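Subtilase cytotoxin, subunit B (PDB 3DWQ) forms the pentameric B subunit of an AB5 toxin and probably recognises cell-surface glycans ending in N-glycolylneuraminic acid. Local coordinates at residues Ser12-Thr17 with Val74-Glu79. Sequence-based numbering, arbitrary orientation.
Sequences SGVVIT and VRIYYE. With NGC (N-glycolyl-alpha-neuraminic acid), chain G.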
ATOM      1  N   SER C  12      14.435  19.906  11.841  1.00 19.04           N
ATOM      2  CA  SER C  12      13.004  20.185  11.952  1.00 18.95           C
ATOM      3  C   SER C  12      12.524  21.134  10.860  1.00 18.91           C
ATOM      4  O   SER C  12      13.297  21.955  10.360  1.00 18.93           O
ATOM      5  CB  SER C  12      12.687  20.775  13.329  1.00 19.02           C
ATOM      6  OG  SER C  12      13.008  19.859  14.363  1.00 18.66           O
ATOM      7  N   GLY C  13      11.244  21.017  10.503  1.00 18.85           N
ATOM      8  CA  GLY C  13      10.613  21.889   9.510  1.00 18.75           C
ATOM      9  C   GLY C  13      11.159  21.699   8.107  1.00 18.81           C
ATOM     10  O   GLY C  13      11.273  22.657   7.337  1.00 18.80           O
ATOM     11  N   VAL C  14      11.498  20.457   7.781  1.00 18.63           N
ATOM     12  CA  VAL C  14      12.071  20.113   6.486  1.00 18.50           C
ATOM     13  C   VAL C  14      10.974  19.729   5.489  1.00 18.40           C
ATOM     14  O   VAL C  14      10.078  18.952   5.814  1.00 18.29           O
ATOM     15  CB  VAL C  14      13.075  18.942   6.625  1.00 18.65           C
ATOM     16  CG1 VAL C  14      13.657  18.557   5.280  1.00 18.53           C
ATOM     17  CG2 VAL C  14      14.190  19.297   7.601  1.00 18.45           C
ATOM     18  N   VAL C  15      11.045  20.288   4.284  1.00 18.35           N
ATOM     19  CA  VAL C  15      10.198  19.844   3.180  1.00 18.31           C
ATOM     20  C   VAL C  15      11.010  18.894   2.311  1.00 18.33           C
ATOM     21  O   VAL C  15      12.068  19.268   1.802  1.00 18.44           O
ATOM     22  CB  VAL C  15       9.664  21.028   2.329  1.00 18.39           C
ATOM     23  CG1 VAL C  15       8.884  20.514   1.114  1.00 18.40           C
ATOM     24  CG2 VAL C  15       8.787  21.939   3.171  1.00 18.16           C
ATOM     25  N   ILE C  16      10.522  17.663   2.166  1.00 18.33           N
ATOM     26  CA  ILE C  16      11.163  16.668   1.305  1.00 18.41           C
ATOM     27  C   ILE C  16      10.968  17.075  -0.153  1.00 18.47           C
ATOM     28  O   ILE C  16       9.840  17.146  -0.641  1.00 18.56           O
ATOM     29  CB  ILE C  16      10.619  15.236   1.553  1.00 18.23           C
ATOM     30  CG1 ILE C  16      10.835  14.828   3.015  1.00 18.15           C
ATOM     31  CG2 ILE C  16      11.285  14.234   0.601  1.00 17.97           C
ATOM     32  CD1 ILE C  16      10.040  13.599   3.453  1.00 18.71           C
ATOM     33  N   THR C  17      12.083  17.340  -0.829  1.00 18.62           N
ATOM     34  CA  THR C  17      12.077  17.916  -2.175  1.00 18.84           C
ATOM     35  C   THR C  17      12.596  16.953  -3.241  1.00 18.73           C
ATOM     36  O   THR C  17      12.204  17.045  -4.409  1.00 18.89           O
ATOM     37  CB  THR C  17      12.913  19.215  -2.223  1.00 18.85           C
ATOM     38  OG1 THR C  17      14.207  18.971  -1.660  1.00 19.25           O
ATOM     39  CG2 THR C  17      12.226  20.332  -1.433  1.00 19.10           C
ATOM     40  N   VAL C  74       8.386  18.678   7.857  1.00 16.76           N
ATOM     41  CA  VAL C  74       8.486  17.519   8.736  1.00 16.52           C
ATOM     42  C   VAL C  74       9.848  17.452   9.424  1.00 16.54           C
ATOM     43  O   VAL C  74      10.790  18.147   9.030  1.00 16.20           O
ATOM     44  CB  VAL C  74       8.181  16.190   7.976  1.00 16.67           C
ATOM     45  CG1 VAL C  74       6.720  16.153   7.523  1.00 16.42           C
ATOM     46  CG2 VAL C  74       9.130  15.987   6.787  1.00 16.45           C
ATOM     47  N   ARG C  75       9.943  16.629  10.465  1.00 16.36           N
ATOM     48  CA  ARG C  75      11.215  16.416  11.140  1.00 16.41           C
ATOM     49  C   ARG C  75      11.897  15.183  10.571  1.00 16.60           C
ATOM     50  O   ARG C  75      11.310  14.093  10.543  1.00 16.47           O
ATOM     51  CB  ARG C  75      11.016  16.265  12.650  1.00 16.41           C
ATOM     52  CG  ARG C  75      12.315  16.056  13.427  1.00 16.16           C
ATOM     53  CD  ARG C  75      12.088  16.162  14.915  1.00 15.89           C
ATOM     54  NE  ARG C  75      11.960  17.546  15.364  1.00 15.58           N
ATOM     55  CZ  ARG C  75      11.649  17.904  16.609  1.00 15.76           C
ATOM     56  NH1 ARG C  75      11.426  16.979  17.539  1.00 14.94           N
ATOM     57  NH2 ARG C  75      11.558  19.188  16.925  1.00 15.06           N
ATOM     58  N   ILE C  76      13.129  15.366  10.104  1.00 16.66           N
ATOM     59  CA  ILE C  76      13.960  14.251   9.683  1.00 16.97           C
ATOM     60  C   ILE C  76      14.927  13.884  10.811  1.00 17.01           C
ATOM     61  O   ILE C  76      15.763  14.693  11.221  1.00 17.02           O
ATOM     62  CB  ILE C  76      14.701  14.534   8.338  1.00 17.00           C
ATOM     63  CG1 ILE C  76      13.805  14.194   7.142  1.00 17.59           C
ATOM     64  CG2 ILE C  76      15.957  13.681   8.203  1.00 16.93           C
ATOM     65  CD1 ILE C  76      12.768  15.233   6.783  1.00 17.93           C
ATOM     66  N   TYR C  77      14.773  12.668  11.328  1.00 17.16           N
ATOM     67  CA  TYR C  77      15.715  12.108  12.286  1.00 17.24           C
ATOM     68  C   TYR C  77      16.719  11.290  11.494  1.00 17.51           C
ATOM     69  O   TYR C  77      16.337  10.521  10.605  1.00 17.12           O
ATOM     70  CB  TYR C  77      15.013  11.186  13.277  1.00 16.89           C
ATOM     71  CG  TYR C  77      13.960  11.803  14.172  1.00 16.63           C
ATOM     72  CD1 TYR C  77      14.248  12.109  15.502  1.00 16.00           C
ATOM     73  CD2 TYR C  77      12.662  12.025  13.710  1.00 15.96           C
ATOM     74  CE1 TYR C  77      13.276  12.641  16.344  1.00 15.98           C
ATOM     75  CE2 TYR C  77      11.687  12.560  14.538  1.00 15.96           C
ATOM     76  CZ  TYR C  77      11.998  12.863  15.855  1.00 16.23           C
ATOM     77  OH  TYR C  77      11.030  13.392  16.675  1.00 16.01           O
ATOM     78  N   TYR C  78      18.000  11.455  11.816  1.00 17.96           N
ATOM     79  CA  TYR C  78      19.074  10.798  11.076  1.00 18.57           C
ATOM     80  C   TYR C  78      20.239  10.384  11.980  1.00 18.94           C
ATOM     81  O   TYR C  78      20.417  10.929  13.071  1.00 18.96           O
ATOM     82  CB  TYR C  78      19.563  11.693   9.915  1.00 18.60           C
ATOM     83  CG  TYR C  78      20.346  12.915  10.352  1.00 18.91           C
ATOM     84  CD1 TYR C  78      21.742  12.907  10.362  1.00 18.89           C
ATOM     85  CD2 TYR C  78      19.692  14.079  10.765  1.00 18.95           C
ATOM     86  CE1 TYR C  78      22.466  14.022  10.772  1.00 18.95           C
ATOM     87  CE2 TYR C  78      20.407  15.198  11.177  1.00 18.81           C
ATOM     88  CZ  TYR C  78      21.793  15.162  11.178  1.00 18.91           C
ATOM     89  OH  TYR C  78      22.505  16.268  11.584  1.00 19.57           O
ATOM     90  N   GLU C  79      21.013   9.407  11.518  1.00 19.54           N
ATOM     91  CA  GLU C  79      22.252   9.008  12.178  1.00 20.34           C
ATOM     92  C   GLU C  79      23.394   9.056  11.165  1.00 20.21           C
ATOM     93  O   GLU C  79      23.393   8.287  10.201  1.00 20.23           O
ATOM     94  CB  GLU C  79      22.128   7.608  12.785  1.00 20.20           C
ATOM     95  CG  GLU C  79      23.268   7.237  13.727  1.00 21.30           C
ATOM     96  CD  GLU C  79      23.024   5.940  14.477  1.00 21.57           C
ATOM     97  OE1 GLU C  79      23.091   4.862  13.856  1.00 23.80           O
ATOM     98  OE2 GLU C  79      22.774   5.997  15.695  1.00 23.85           O
TER
HETATM   99  O9  NGC G   3      19.383  24.004  10.566  1.00 32.49           O
HETATM  100  C9  NGC G   3      20.168  22.840  10.858  1.00 33.37           C
HETATM  101  C8  NGC G   3      19.593  22.075  12.052  1.00 34.17           C
HETATM  102  O8  NGC G   3      18.175  22.285  12.106  1.00 33.81           O
HETATM  103  C7  NGC G   3      20.277  22.532  13.346  1.00 34.48           C
HETATM  104  O7  NGC G   3      21.649  22.125  13.367  1.00 35.13           O
HETATM  105  C6  NGC G   3      19.605  22.137  14.673  1.00 35.47           C
HETATM  106  O6  NGC G   3      18.337  22.821  14.760  1.00 35.89           O
HETATM  107  C2  NGC G   3      17.362  21.980  15.361  1.00 36.85           C
HETATM  108  C1  NGC G   3      16.146  21.579  14.586  1.00 35.82           C
HETATM  109  O1B NGC G   3      16.044  21.910  13.387  1.00 34.76           O
HETATM  110  O1A NGC G   3      15.280  20.896  15.179  1.00 34.52           O
HETATM  111  C3  NGC G   3      17.656  21.370  16.726  1.00 36.13           C
HETATM  112  C4  NGC G   3      18.927  20.541  16.516  1.00 35.62           C
HETATM  113  O4  NGC G   3      18.712  19.186  16.917  1.00 34.99           O
HETATM  114  C5  NGC G   3      19.357  20.650  15.032  1.00 35.22           C
HETATM  115  N5  NGC G   3      20.467  19.732  14.734  1.00 34.83           N
HETATM  116  C10 NGC G   3      21.710  19.669  15.218  1.00 34.94           C
HETATM  117  O10 NGC G   3      22.177  20.439  16.046  1.00 35.39           O
HETATM  118  C11 NGC G   3      22.525  18.549  14.636  1.00 34.53           C
HETATM  119  O11 NGC G   3      21.714  17.603  13.928  1.00 34.03           O
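S12 OG sits between a guanidinium and a carboxylate: it accepts from R75 NE at 2.7 Å, with a weak second bond from R75 NH2, and donates to O1A of the bound N-glycolylneuraminic acid (NGC), the S12 OG to NGC O1A distance being 2.6 Å. The bend at chi3 (-77°) turns the guanidinium edge of R75 to the hydroxyl, whose oxygen lies 17° out of the guanidinium plane. By drawing on the hydroxyl oxygen, the arginine probably makes S12 a stronger donor to the sugar acid. S12 N donates a nearly straight hydrogen bond to NGC O1B, the other carboxylate oxygen, at 3.0 Å. On the N-glycolyl arm, Y78 OH and NGC O11 share a 2.8 Å hydrogen bond; O11 is the hydroxyl that distinguishes this sialic acid from the N-acetyl form. Beside the site the chain turns a corner at G13, whose positive phi (67°) fits a G1 beta bulge: G13 and V14 both face V74. V14 and V74 exchange two antiparallel backbone hydrogen bonds, while I76 CD1 packs against V14 CB at 3.7 Å, the two side chains crossing nearly at right angles. The side chains of I16 and V74 touch F67 of helix 57-70; V14, I76 and Y78 touch I42 of strand 41-47, and strand 96-102 flanks strand 73-79.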